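PDB 1KKO: 3-methylaspartate ammonia-lyase from Citrobacter amalonaticus, which catalyses the reversible, magnesium-dependent anti elimination of ammonia from L-threo-3-methylaspartate to give mesaconate, a step in glutamate degradation. Local coordinates for residues D175-A180 with A195-V200; K210-V215 with A259-E264; L218-L223 with E264-P269. One frame throughout, in Å; residues are numbered along the deposited sequence.

Interaction 1: D175-A180 with A195-V200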
ATOM      1  N   ASP A 175     -10.199   4.995 -12.093  1.00 17.17           N
ATOM      2  CA  ASP A 175     -11.214   4.637 -13.083  1.00 18.10           C
ATOM      3  C   ASP A 175     -11.992   3.364 -12.698  1.00 18.27           C
ATOM      4  O   ASP A 175     -12.994   3.019 -13.332  1.00 19.21           O
ATOM      5  CB  ASP A 175     -10.573   4.482 -14.470  1.00 18.93           C
ATOM      6  CG  ASP A 175     -10.307   5.820 -15.143  1.00 19.80           C
ATOM      7  OD1 ASP A 175     -11.256   6.643 -15.233  1.00 21.17           O
ATOM      8  OD2 ASP A 175      -9.176   6.138 -15.590  1.00 21.02           O
ATOM      9  N   ASP A 176     -11.545   2.678 -11.652  1.00 17.67           N
ATOM     10  CA  ASP A 176     -12.196   1.446 -11.186  1.00 17.75           C
ATOM     11  C   ASP A 176     -13.415   1.818 -10.325  1.00 17.02           C
ATOM     12  O   ASP A 176     -13.579   1.324  -9.201  1.00 16.48           O
ATOM     13  CB  ASP A 176     -11.180   0.660 -10.351  1.00 18.34           C
ATOM     14  CG  ASP A 176     -11.423  -0.832 -10.335  1.00 20.34           C
ATOM     15  OD1 ASP A 176     -12.244  -1.338 -11.127  1.00 22.35           O
ATOM     16  OD2 ASP A 176     -10.807  -1.579  -9.540  1.00 22.87           O
ATOM     17  N   ARG A 177     -14.273   2.681 -10.868  1.00 16.57           N
ATOM     18  CA  ARG A 177     -15.343   3.320 -10.097  1.00 16.42           C
ATOM     19  C   ARG A 177     -16.538   2.456  -9.716  1.00 16.58           C
ATOM     20  O   ARG A 177     -17.423   2.918  -9.002  1.00 16.17           O
ATOM     21  CB  ARG A 177     -15.807   4.596 -10.802  1.00 16.37           C
ATOM     22  CG  ARG A 177     -16.564   4.389 -12.116  1.00 17.10           C
ATOM     23  CD  ARG A 177     -16.968   5.702 -12.774  1.00 17.48           C
ATOM     24  NE  ARG A 177     -15.780   6.479 -13.047  1.00 17.19           N
ATOM     25  CZ  ARG A 177     -14.941   6.277 -14.052  1.00 18.11           C
ATOM     26  NH1 ARG A 177     -15.177   5.345 -14.974  1.00 19.48           N
ATOM     27  NH2 ARG A 177     -13.865   7.021 -14.143  1.00 17.21           N
ATOM     28  N   TYR A 178     -16.560   1.203 -10.166  1.00 16.61           N
ATOM     29  CA  TYR A 178     -17.627   0.292  -9.775  1.00 16.65           C
ATOM     30  C   TYR A 178     -17.084  -0.727  -8.773  1.00 16.44           C
ATOM     31  O   TYR A 178     -17.579  -0.835  -7.655  1.00 16.73           O
ATOM     32  CB  TYR A 178     -18.245  -0.393 -11.002  1.00 16.90           C
ATOM     33  CG  TYR A 178     -18.831   0.605 -11.966  1.00 17.73           C
ATOM     34  CD1 TYR A 178     -20.028   1.251 -11.684  1.00 18.44           C
ATOM     35  CD2 TYR A 178     -18.170   0.939 -13.126  1.00 18.90           C
ATOM     36  CE1 TYR A 178     -20.556   2.191 -12.545  1.00 19.32           C
ATOM     37  CE2 TYR A 178     -18.689   1.883 -13.996  1.00 19.49           C
ATOM     38  CZ  TYR A 178     -19.885   2.500 -13.698  1.00 19.38           C
ATOM     39  OH  TYR A 178     -20.407   3.437 -14.569  1.00 21.82           O
ATOM     40  N   ILE A 179     -16.039  -1.442  -9.166  1.00 16.54           N
ATOM     41  CA  ILE A 179     -15.420  -2.419  -8.280  1.00 16.95           C
ATOM     42  C   ILE A 179     -14.908  -1.775  -6.989  1.00 16.30           C
ATOM     43  O   ILE A 179     -15.074  -2.340  -5.912  1.00 15.89           O
ATOM     44  CB  ILE A 179     -14.263  -3.144  -8.992  1.00 17.61           C
ATOM     45  CG1 ILE A 179     -14.799  -4.031 -10.125  1.00 19.81           C
ATOM     46  CG2 ILE A 179     -13.445  -3.932  -7.986  1.00 18.51           C
ATOM     47  CD1 ILE A 179     -15.802  -5.069  -9.693  1.00 21.24           C
ATOM     48  N   ALA A 180     -14.296  -0.597  -7.082  1.00 15.57           N
ATOM     49  CA  ALA A 180     -13.731   0.018  -5.888  1.00 15.52           C
ATOM     50  C   ALA A 180     -14.809   0.404  -4.889  1.00 14.76           C
ATOM     51  O   ALA A 180     -14.575   0.388  -3.681  1.00 14.72           O
ATOM     52  CB  ALA A 180     -12.875   1.210  -6.250  1.00 15.70           C
ATOM     53  N   ALA A 195     -14.221   8.620  -7.961  1.00 12.88           N
ATOM     54  CA  ALA A 195     -14.753   8.207  -9.266  1.00 13.75           C
ATOM     55  C   ALA A 195     -14.064   8.751 -10.504  1.00 13.98           C
ATOM     56  O   ALA A 195     -14.459   8.401 -11.615  1.00 14.60           O
ATOM     57  CB  ALA A 195     -16.248   8.466  -9.332  1.00 13.80           C
ATOM     58  N   LEU A 196     -13.063   9.605 -10.324  1.00 13.84           N
ATOM     59  CA  LEU A 196     -12.229  10.099 -11.425  1.00 14.37           C
ATOM     60  C   LEU A 196     -13.068  10.449 -12.654  1.00 14.80           C
ATOM     61  O   LEU A 196     -12.880   9.895 -13.739  1.00 15.41           O
ATOM     62  CB  LEU A 196     -11.158   9.062 -11.770  1.00 14.82           C
ATOM     63  CG  LEU A 196     -10.011   9.528 -12.669  1.00 16.24           C
ATOM     64  CD1 LEU A 196      -9.240  10.670 -12.083  1.00 18.29           C
ATOM     65  CD2 LEU A 196      -9.092   8.350 -12.922  1.00 17.09           C
ATOM     66  N   ILE A 197     -14.006  11.372 -12.473  1.00 15.35           N
ATOM     67  CA  ILE A 197     -14.870  11.795 -13.568  1.00 15.49           C
ATOM     68  C   ILE A 197     -14.094  12.874 -14.320  1.00 16.10           C
ATOM     69  O   ILE A 197     -14.255  14.064 -14.084  1.00 16.30           O
ATOM     70  CB  ILE A 197     -16.209  12.297 -13.002  1.00 15.39           C
ATOM     71  CG1 ILE A 197     -16.901  11.188 -12.197  1.00 15.53           C
ATOM     72  CG2 ILE A 197     -17.106  12.832 -14.107  1.00 16.02           C
ATOM     73  CD1 ILE A 197     -17.348   9.994 -13.021  1.00 15.96           C
ATOM     74  N   ASN A 198     -13.228  12.444 -15.232  1.00 16.97           N
ATOM     75  CA  ASN A 198     -12.294  13.362 -15.867  1.00 17.75           C
ATOM     76  C   ASN A 198     -12.435  13.472 -17.392  1.00 18.29           C
ATOM     77  O   ASN A 198     -11.527  13.982 -18.054  1.00 19.82           O
ATOM     78  CB  ASN A 198     -10.855  12.984 -15.498  1.00 18.17           C
ATOM     79  CG  ASN A 198     -10.444  11.635 -16.059  1.00 18.17           C
ATOM     80  OD1 ASN A 198     -11.236  10.966 -16.710  1.00 18.41           O
ATOM     81  ND2 ASN A 198      -9.210  11.228 -15.788  1.00 18.90           N
ATOM     82  N   ASN A 199     -13.561  12.977 -17.907  1.00 18.66           N
ATOM     83  CA  ASN A 199     -13.892  12.996 -19.339  1.00 19.80           C
ATOM     84  C   ASN A 199     -15.331  13.433 -19.499  1.00 19.91           C
ATOM     85  O   ASN A 199     -16.208  12.921 -18.816  1.00 20.14           O
ATOM     86  CB  ASN A 199     -13.723  11.607 -19.996  1.00 20.46           C
ATOM     87  CG  ASN A 199     -14.086  11.614 -21.463  1.00 22.14           C
ATOM     88  OD1 ASN A 199     -15.257  11.485 -21.836  1.00 24.30           O
ATOM     89  ND2 ASN A 199     -13.080  11.791 -22.315  1.00 23.42           N
ATOM     90  N   VAL A 200     -15.585  14.351 -20.432  1.00 19.47           N
ATOM     91  CA  VAL A 200     -16.950  14.791 -20.681  1.00 20.14           C
ATOM     92  C   VAL A 200     -17.828  13.737 -21.368  1.00 21.47           C
ATOM     93  O   VAL A 200     -18.886  13.392 -20.868  1.00 22.03           O
ATOM     94  CB  VAL A 200     -16.979  16.076 -21.523  1.00 19.59           C
ATOM     95  CG1 VAL A 200     -18.400  16.379 -21.953  1.00 20.62           C
ATOM     96  CG2 VAL A 200     -16.402  17.248 -20.738  1.00 18.04           C
TER
HETATM   97  O   HOH W   1      -8.307   8.502 -16.579  1.00 20.85           O
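At the C-terminal end of the first two strands of the TIM barrel, R177, in the loop after strand 169-170, reaches across to A195 and L196, the first residues beyond strand 191-194. Its guanidinium meets A195 O side-on. NE bonds to that oxygen at 2.7 Å in the carbonyl plane, and NH2 adds a second bond to the same atom at 2.9 Å. A195 O lies almost in the guanidinium plane, so a single backbone oxygen just past the strand is gripped by two nitrogens. Arginine suits the place because the two N-H groups of NH2 are spread over A195 O, D175 OD1 (2.9 Å, a salt bridge) and, weakly, L196 O. The chain bends at chi3 (59°), which brings the NE edge round to A195. D175 is shared: OD1 also pairs with K203, just beyond the second loop. L196 CD2 packs obliquely against the carboxylate, 3.5 Å from D175 OD2, and its side chain lies about 4 Å from that of H194, assigned as the transition-state stabilizer. The contact thus joins two loops bordering the active site. A water bridges the two loops, donating to D175 OD2 at 2.7 Å and accepting from N198 ND2 at 3.0 Å.

Interaction 2: K210-V215 with A259-E264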
ATOM      1  N   LYS A 210     -24.419  10.912 -17.643  1.00 21.70           N
ATOM      2  CA  LYS A 210     -23.632   9.766 -17.192  1.00 21.61           C
ATOM      3  C   LYS A 210     -23.331   9.898 -15.693  1.00 21.02           C
ATOM      4  O   LYS A 210     -23.527   8.956 -14.930  1.00 20.57           O
ATOM      5  CB  LYS A 210     -22.364   9.606 -18.028  1.00 22.35           C
ATOM      6  CG  LYS A 210     -22.644   9.037 -19.432  1.00 24.26           C
ATOM      7  CD  LYS A 210     -21.500   9.262 -20.390  1.00 27.15           C
ATOM      8  CE  LYS A 210     -21.949   9.092 -21.847  1.00 29.15           C
ATOM      9  NZ  LYS A 210     -21.566   7.770 -22.407  1.00 30.34           N
ATOM     10  N   LEU A 211     -22.898  11.076 -15.262  1.00 20.24           N
ATOM     11  CA  LEU A 211     -22.626  11.272 -13.844  1.00 19.90           C
ATOM     12  C   LEU A 211     -23.910  11.118 -13.043  1.00 20.23           C
ATOM     13  O   LEU A 211     -23.906  10.557 -11.956  1.00 20.13           O
ATOM     14  CB  LEU A 211     -21.984  12.630 -13.584  1.00 19.17           C
ATOM     15  CG  LEU A 211     -21.787  12.941 -12.101  1.00 18.46           C
ATOM     16  CD1 LEU A 211     -20.936  11.877 -11.420  1.00 17.96           C
ATOM     17  CD2 LEU A 211     -21.148  14.302 -11.961  1.00 18.78           C
ATOM     18  N   ARG A 212     -25.026  11.606 -13.572  1.00 20.76           N
ATOM     19  CA  ARG A 212     -26.295  11.459 -12.875  1.00 21.19           C
ATOM     20  C   ARG A 212     -26.597   9.984 -12.618  1.00 21.40           C
ATOM     21  O   ARG A 212     -26.949   9.587 -11.504  1.00 21.85           O
ATOM     22  CB  ARG A 212     -27.427  12.067 -13.695  1.00 21.54           C
ATOM     23  CG  ARG A 212     -28.772  11.895 -13.039  1.00 23.19           C
ATOM     24  CD  ARG A 212     -29.925  12.447 -13.847  1.00 24.89           C
ATOM     25  NE  ARG A 212     -29.641  13.817 -14.228  1.00 26.09           N
ATOM     26  CZ  ARG A 212     -29.673  14.846 -13.399  1.00 27.51           C
ATOM     27  NH1 ARG A 212     -30.005  14.683 -12.121  1.00 28.33           N
ATOM     28  NH2 ARG A 212     -29.370  16.051 -13.852  1.00 28.36           N
ATOM     29  N   GLU A 213     -26.430   9.182 -13.659  1.00 21.57           N
ATOM     30  CA  GLU A 213     -26.694   7.758 -13.585  1.00 21.94           C
ATOM     31  C   GLU A 213     -25.697   7.075 -12.649  1.00 20.88           C
ATOM     32  O   GLU A 213     -26.049   6.138 -11.938  1.00 20.79           O
ATOM     33  CB  GLU A 213     -26.686   7.162 -14.992  1.00 23.22           C
ATOM     34  CG  GLU A 213     -27.780   7.794 -15.848  1.00 26.57           C
ATOM     35  CD  GLU A 213     -28.136   7.005 -17.089  1.00 30.70           C
ATOM     36  OE1 GLU A 213     -28.299   5.773 -16.981  1.00 33.34           O
ATOM     37  OE2 GLU A 213     -28.276   7.629 -18.169  1.00 33.75           O
ATOM     38  N   TYR A 214     -24.462   7.565 -12.634  1.00 19.44           N
ATOM     39  CA  TYR A 214     -23.463   7.016 -11.726  1.00 18.87           C
ATOM     40  C   TYR A 214     -23.803   7.287 -10.255  1.00 18.57           C
ATOM     41  O   TYR A 214     -23.662   6.403  -9.406  1.00 17.95           O
ATOM     42  CB  TYR A 214     -22.072   7.554 -12.049  1.00 18.60           C
ATOM     43  CG  TYR A 214     -21.050   6.994 -11.087  1.00 17.39           C
ATOM     44  CD1 TYR A 214     -20.628   5.675 -11.195  1.00 17.25           C
ATOM     45  CD2 TYR A 214     -20.554   7.758 -10.037  1.00 16.72           C
ATOM     46  CE1 TYR A 214     -19.728   5.143 -10.304  1.00 16.27           C
ATOM     47  CE2 TYR A 214     -19.647   7.233  -9.151  1.00 15.88           C
ATOM     48  CZ  TYR A 214     -19.244   5.924  -9.280  1.00 15.87           C
ATOM     49  OH  TYR A 214     -18.337   5.409  -8.377  1.00 15.70           O
ATOM     50  N   VAL A 215     -24.247   8.502  -9.935  1.00 18.57           N
ATOM     51  CA  VAL A 215     -24.582   8.817  -8.555  1.00 19.06           C
ATOM     52  C   VAL A 215     -25.704   7.903  -8.080  1.00 19.45           C
ATOM     53  O   VAL A 215     -25.692   7.417  -6.948  1.00 19.37           O
ATOM     54  CB  VAL A 215     -24.970  10.293  -8.359  1.00 19.15           C
ATOM     55  CG1 VAL A 215     -25.376  10.548  -6.928  1.00 18.77           C
ATOM     56  CG2 VAL A 215     -23.805  11.200  -8.720  1.00 19.45           C
ATOM     57  N   ALA A 259     -26.932  20.931  -8.128  1.00 20.37           N
ATOM     58  CA  ALA A 259     -28.058  20.805  -7.207  1.00 20.76           C
ATOM     59  C   ALA A 259     -28.977  19.645  -7.601  1.00 21.45           C
ATOM     60  O   ALA A 259     -29.536  18.956  -6.741  1.00 21.85           O
ATOM     61  CB  ALA A 259     -28.840  22.109  -7.163  1.00 20.93           C
ATOM     62  N   SER A 260     -29.130  19.430  -8.907  1.00 21.96           N
ATOM     63  CA  SER A 260     -29.998  18.372  -9.410  1.00 22.23           C
ATOM     64  C   SER A 260     -29.493  16.973  -9.064  1.00 21.84           C
ATOM     65  O   SER A 260     -30.243  16.003  -9.133  1.00 22.63           O
ATOM     66  CB  SER A 260     -30.193  18.499 -10.931  1.00 22.52           C
ATOM     67  OG  SER A 260     -29.099  17.975 -11.668  1.00 23.72           O
ATOM     68  N   LEU A 261     -28.219  16.860  -8.695  1.00 21.22           N
ATOM     69  CA  LEU A 261     -27.666  15.561  -8.335  1.00 20.64           C
ATOM     70  C   LEU A 261     -28.071  15.121  -6.931  1.00 20.54           C
ATOM     71  O   LEU A 261     -27.971  13.938  -6.610  1.00 20.82           O
ATOM     72  CB  LEU A 261     -26.145  15.575  -8.445  1.00 20.15           C
ATOM     73  CG  LEU A 261     -25.566  15.801  -9.842  1.00 20.11           C
ATOM     74  CD1 LEU A 261     -24.055  15.890  -9.760  1.00 19.42           C
ATOM     75  CD2 LEU A 261     -25.957  14.710 -10.797  1.00 20.42           C
ATOM     76  N   GLU A 262     -28.538  16.045  -6.093  1.00 20.65           N
ATOM     77  CA  GLU A 262     -28.850  15.693  -4.712  1.00 21.36           C
ATOM     78  C   GLU A 262     -29.835  14.538  -4.623  1.00 21.79           C
ATOM     79  O   GLU A 262     -29.670  13.640  -3.805  1.00 22.07           O
ATOM     80  CB  GLU A 262     -29.369  16.898  -3.914  1.00 21.65           C
ATOM     81  CG  GLU A 262     -29.346  16.648  -2.412  1.00 23.11           C
ATOM     82  CD  GLU A 262     -29.748  17.850  -1.573  1.00 24.63           C
ATOM     83  OE1 GLU A 262     -29.791  18.978  -2.098  1.00 25.46           O
ATOM     84  OE2 GLU A 262     -30.005  17.657  -0.364  1.00 27.25           O
ATOM     85  N   LYS A 263     -30.872  14.565  -5.456  1.00 22.32           N
ATOM     86  CA  LYS A 263     -31.879  13.509  -5.429  1.00 22.65           C
ATOM     87  C   LYS A 263     -31.284  12.131  -5.695  1.00 22.65           C
ATOM     88  O   LYS A 263     -31.736  11.136  -5.127  1.00 23.36           O
ATOM     89  CB  LYS A 263     -32.984  13.792  -6.451  1.00 22.78           C
ATOM     90  N   GLU A 264     -30.267  12.071  -6.547  1.00 22.41           N
ATOM     91  CA  GLU A 264     -29.676  10.796  -6.937  1.00 22.37           C
ATOM     92  C   GLU A 264     -28.895  10.155  -5.779  1.00 21.65           C
ATOM     93  O   GLU A 264     -28.638   8.952  -5.795  1.00 21.30           O
ATOM     94  CB  GLU A 264     -28.767  10.966  -8.157  1.00 23.16           C
ATOM     95  CG  GLU A 264     -29.344  11.814  -9.285  1.00 24.66           C
ATOM     96  CD  GLU A 264     -30.648  11.281  -9.858  1.00 27.00           C
ATOM     97  OE1 GLU A 264     -31.325  12.048 -10.580  1.00 29.38           O
ATOM     98  OE2 GLU A 264     -30.995  10.110  -9.602  1.00 27.77           O
TER
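R212 leaves helix 209-225 with CG anti to its own backbone nitrogen (chi1 178°) and bends at chi3 (-52°), which swings the guanidinium over to S260 of the neighbouring barrel helix 251-260. E264 folds at chi2 (-59°), so that its carboxylate lies beside the arginine's methylenes. The contact thus joins helix 209-225, on the outside of the TIM barrel, to helix 251-260 and the residues that follow it. The guanidinium holds S260 end-on. NH2 bonds to S260 OG at 2.9 Å, close to the guanidinium plane, while NH1 reaches S260 O at 3.3 Å, approaching from above the carbonyl plane. Arginine fits because its several N-H groups can serve a hydroxyl, a carbonyl and a carboxylate together; S260 OG is itself also bonded to Y257 O one helical turn back. The salt bridge from NH1 to E264 OE1 is long and weak, with the two flat groups steeply inclined to each other, and the same oxygen lies 3.5 Å from R212 CG. Beneath this partly exposed polar layer the contact is apolar. L261 CD2 lies over one guanidinium face and approaches R212 CA, while L261 CD1 meets L211 CD2 at 4.0 Å, the two leucines crossing at about a right angle. Beta-branched V215 offers a methyl close to the helix backbone, and its CG1 rests 3.6 Å from E264 CB.

Interaction 3: L218-L223 with E264-P269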
ATOM      1  N   LEU A 218     -24.389   4.509  -7.522  1.00 18.27           N
ATOM      2  CA  LEU A 218     -23.573   4.553  -6.319  1.00 17.94           C
ATOM      3  C   LEU A 218     -24.412   4.484  -5.047  1.00 17.99           C
ATOM      4  O   LEU A 218     -24.169   3.648  -4.175  1.00 17.32           O
ATOM      5  CB  LEU A 218     -22.735   5.827  -6.358  1.00 17.61           C
ATOM      6  CG  LEU A 218     -21.950   6.214  -5.113  1.00 16.76           C
ATOM      7  CD1 LEU A 218     -20.979   5.117  -4.723  1.00 16.50           C
ATOM      8  CD2 LEU A 218     -21.229   7.513  -5.395  1.00 16.13           C
ATOM      9  N   SER A 219     -25.411   5.351  -4.935  1.00 18.63           N
ATOM     10  CA  SER A 219     -26.266   5.314  -3.753  1.00 19.30           C
ATOM     11  C   SER A 219     -27.056   3.997  -3.687  1.00 19.98           C
ATOM     12  O   SER A 219     -27.216   3.424  -2.611  1.00 19.96           O
ATOM     13  CB  SER A 219     -27.182   6.528  -3.685  1.00 19.50           C
ATOM     14  OG  SER A 219     -27.968   6.636  -4.845  1.00 19.46           O
ATOM     15  N   ASP A 220     -27.531   3.513  -4.831  1.00 20.58           N
ATOM     16  CA  ASP A 220     -28.220   2.219  -4.871  1.00 21.27           C
ATOM     17  C   ASP A 220     -27.304   1.104  -4.350  1.00 20.80           C
ATOM     18  O   ASP A 220     -27.727   0.250  -3.575  1.00 21.01           O
ATOM     19  CB  ASP A 220     -28.639   1.859  -6.302  1.00 21.78           C
ATOM     20  CG  ASP A 220     -29.995   2.422  -6.695  1.00 23.34           C
ATOM     21  OD1 ASP A 220     -30.763   2.843  -5.811  1.00 23.96           O
ATOM     22  OD2 ASP A 220     -30.359   2.470  -7.886  1.00 25.85           O
ATOM     23  N   ARG A 221     -26.044   1.116  -4.786  1.00 20.14           N
ATOM     24  CA  ARG A 221     -25.099   0.069  -4.423  1.00 19.71           C
ATOM     25  C   ARG A 221     -24.848   0.067  -2.928  1.00 19.49           C
ATOM     26  O   ARG A 221     -24.810  -0.985  -2.296  1.00 19.16           O
ATOM     27  CB  ARG A 221     -23.777   0.265  -5.162  1.00 19.62           C
ATOM     28  CG  ARG A 221     -22.878  -0.951  -5.151  1.00 19.61           C
ATOM     29  CD  ARG A 221     -23.428  -2.112  -5.973  1.00 19.75           C
ATOM     30  NE  ARG A 221     -22.461  -3.187  -6.129  1.00 20.40           N
ATOM     31  CZ  ARG A 221     -22.735  -4.363  -6.669  1.00 20.67           C
ATOM     32  NH1 ARG A 221     -23.959  -4.632  -7.116  1.00 21.74           N
ATOM     33  NH2 ARG A 221     -21.789  -5.282  -6.759  1.00 20.83           N
ATOM     34  N   ILE A 222     -24.660   1.258  -2.371  1.00 19.36           N
ATOM     35  CA  ILE A 222     -24.447   1.416  -0.939  1.00 19.65           C
ATOM     36  C   ILE A 222     -25.660   0.910  -0.164  1.00 21.04           C
ATOM     37  O   ILE A 222     -25.513   0.120   0.764  1.00 21.17           O
ATOM     38  CB  ILE A 222     -24.142   2.892  -0.597  1.00 19.10           C
ATOM     39  CG1 ILE A 222     -22.760   3.283  -1.134  1.00 18.08           C
ATOM     40  CG2 ILE A 222     -24.219   3.124   0.906  1.00 19.21           C
ATOM     41  CD1 ILE A 222     -22.558   4.785  -1.250  1.00 18.19           C
ATOM     42  N   LEU A 223     -26.850   1.359  -0.552  1.00 22.87           N
ATOM     43  CA  LEU A 223     -28.069   0.963   0.148  1.00 24.51           C
ATOM     44  C   LEU A 223     -28.347  -0.533  -0.001  1.00 25.30           C
ATOM     45  O   LEU A 223     -28.884  -1.154   0.917  1.00 25.91           O
ATOM     46  CB  LEU A 223     -29.263   1.805  -0.320  1.00 24.87           C
ATOM     47  CG  LEU A 223     -29.159   3.296   0.032  1.00 26.44           C
ATOM     48  CD1 LEU A 223     -30.273   4.097  -0.629  1.00 27.40           C
ATOM     49  CD2 LEU A 223     -29.171   3.496   1.538  1.00 27.75           C
ATOM     50  N   GLU A 264     -30.267  12.071  -6.547  1.00 22.41           N
ATOM     51  CA  GLU A 264     -29.676  10.796  -6.937  1.00 22.37           C
ATOM     52  C   GLU A 264     -28.895  10.155  -5.779  1.00 21.65           C
ATOM     53  O   GLU A 264     -28.638   8.952  -5.795  1.00 21.30           O
ATOM     54  CB  GLU A 264     -28.767  10.966  -8.157  1.00 23.16           C
ATOM     55  CG  GLU A 264     -29.344  11.814  -9.285  1.00 24.66           C
ATOM     56  CD  GLU A 264     -30.648  11.281  -9.858  1.00 27.00           C
ATOM     57  OE1 GLU A 264     -31.325  12.048 -10.580  1.00 29.38           O
ATOM     58  OE2 GLU A 264     -30.995  10.110  -9.602  1.00 27.77           O
ATOM     59  N   ALA A 265     -28.547  10.960  -4.778  1.00 21.21           N
ATOM     60  CA  ALA A 265     -27.771  10.480  -3.633  1.00 21.04           C
ATOM     61  C   ALA A 265     -28.624   9.775  -2.577  1.00 21.29           C
ATOM     62  O   ALA A 265     -28.084   9.185  -1.640  1.00 20.49           O
ATOM     63  CB  ALA A 265     -26.996  11.624  -3.011  1.00 20.84           C
ATOM     64  N   GLN A 266     -29.951   9.856  -2.718  1.00 21.43           N
ATOM     65  CA  GLN A 266     -30.887   9.179  -1.814  1.00 21.81           C
ATOM     66  C   GLN A 266     -30.613   9.418  -0.326  1.00 21.44           C
ATOM     67  O   GLN A 266     -30.623   8.485   0.479  1.00 22.16           O
ATOM     68  CB  GLN A 266     -30.918   7.680  -2.111  1.00 22.30           C
ATOM     69  CG  GLN A 266     -31.325   7.381  -3.534  1.00 23.47           C
ATOM     70  CD  GLN A 266     -31.514   5.910  -3.802  1.00 24.78           C
ATOM     71  OE1 GLN A 266     -32.572   5.356  -3.504  1.00 26.68           O
ATOM     72  NE2 GLN A 266     -30.506   5.273  -4.391  1.00 24.16           N
ATOM     73  N   GLY A 267     -30.370  10.670   0.041  1.00 20.92           N
ATOM     74  CA  GLY A 267     -30.177  11.018   1.436  1.00 20.85           C
ATOM     75  C   GLY A 267     -28.736  11.033   1.927  1.00 20.26           C
ATOM     76  O   GLY A 267     -28.464  11.514   3.018  1.00 20.70           O
ATOM     77  N   LEU A 268     -27.814  10.498   1.131  1.00 19.53           N
ATOM     78  CA  LEU A 268     -26.399  10.512   1.487  1.00 18.43           C
ATOM     79  C   LEU A 268     -25.857  11.893   1.132  1.00 17.74           C
ATOM     80  O   LEU A 268     -26.126  12.385   0.043  1.00 18.73           O
ATOM     81  CB  LEU A 268     -25.654   9.427   0.706  1.00 18.47           C
ATOM     82  CG  LEU A 268     -26.199   8.004   0.887  1.00 18.93           C
ATOM     83  CD1 LEU A 268     -25.491   7.002  -0.015  1.00 19.42           C
ATOM     84  CD2 LEU A 268     -26.102   7.571   2.332  1.00 19.28           C
ATOM     85  N   PRO A 269     -25.104  12.533   2.026  1.00 17.01           N
ATOM     86  CA  PRO A 269     -24.548  13.854   1.712  1.00 16.89           C
ATOM     87  C   PRO A 269     -23.687  13.793   0.467  1.00 15.99           C
ATOM     88  O   PRO A 269     -22.995  12.796   0.262  1.00 15.94           O
ATOM     89  CB  PRO A 269     -23.700  14.187   2.935  1.00 17.09           C
ATOM     90  CG  PRO A 269     -24.187  13.297   4.027  1.00 17.84           C
ATOM     91  CD  PRO A 269     -24.712  12.069   3.367  1.00 17.12           C
TER
HETATM   92  O   HOH W   2     -32.586   2.194  -3.556  1.00 44.92           O
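S219 OG is the centre of the first shell, bonded to both E264 O and the amide of Q266. It lies 2.6 Å from E264 O, to which it donates in the carbonyl plane, and accepts from Q266 NE2 at 2.9 Å along a nearly straight line (173°). V215 O, one helical turn back, is also within hydrogen-bonding reach of OG. Serine suits this buried site because one small hydroxyl can both give and receive, and the close backbones, 5.4 Å between the CA atoms of S219 and A265, favour a short side chain. The other N-H of Q266 NE2 goes to D220 OD1 at 2.8 Å, meeting it from above the carboxylate plane. The amide and carboxylate planes stand almost perpendicular, at 83°. With both N-H groups engaged and a water joining D220 OD1 to Q266 OE1, the amide's rotation is well defined.

One step out, L223 CD1 lies 3.9 Å from Q266 CD and packs against the glutamine chain, which runs extended beyond CG. On the buried side, L268 CD1 touches I222 CD1 at 3.9 Å and also approaches S219 CB. What presents Q266 and L268 is a type I' turn from A265 to L268, whose central residues Q266 and G267 have positive phi; glycine suits the second of these because a CB would press against the preceding carbonyl oxygen. D220 OD1 is further held by a salt bridge to R216.

The turn leads into barrel strand 270-273. P269 already bonds through its backbone to L235 of strand 234-238, against which I222 and A265 also pack, while helix 179-186 flanks helix 209-225 at L218, R221 and I222.

All three contacts lie in the TIM-barrel part of the chain, on the same side of its centre. Interaction 1 closes before the others open; interactions 2 and 3 alternate along the chain, both use helix 209-225, and share E264. Their centres are 10 Å apart, so one helix is fastened along its length to the segment running from helix 251-260 into strand 270-273. Interaction 1 lies 14 Å from interaction 2 and 16 Å from interaction 3, centre to centre. Y214 joins interactions 1 and 2: its OH probably bonds to R177 O, and its ring packs on A195 and Y178. Loops near the substrate site are thereby tied to helix 209-225 on the outside of the barrel.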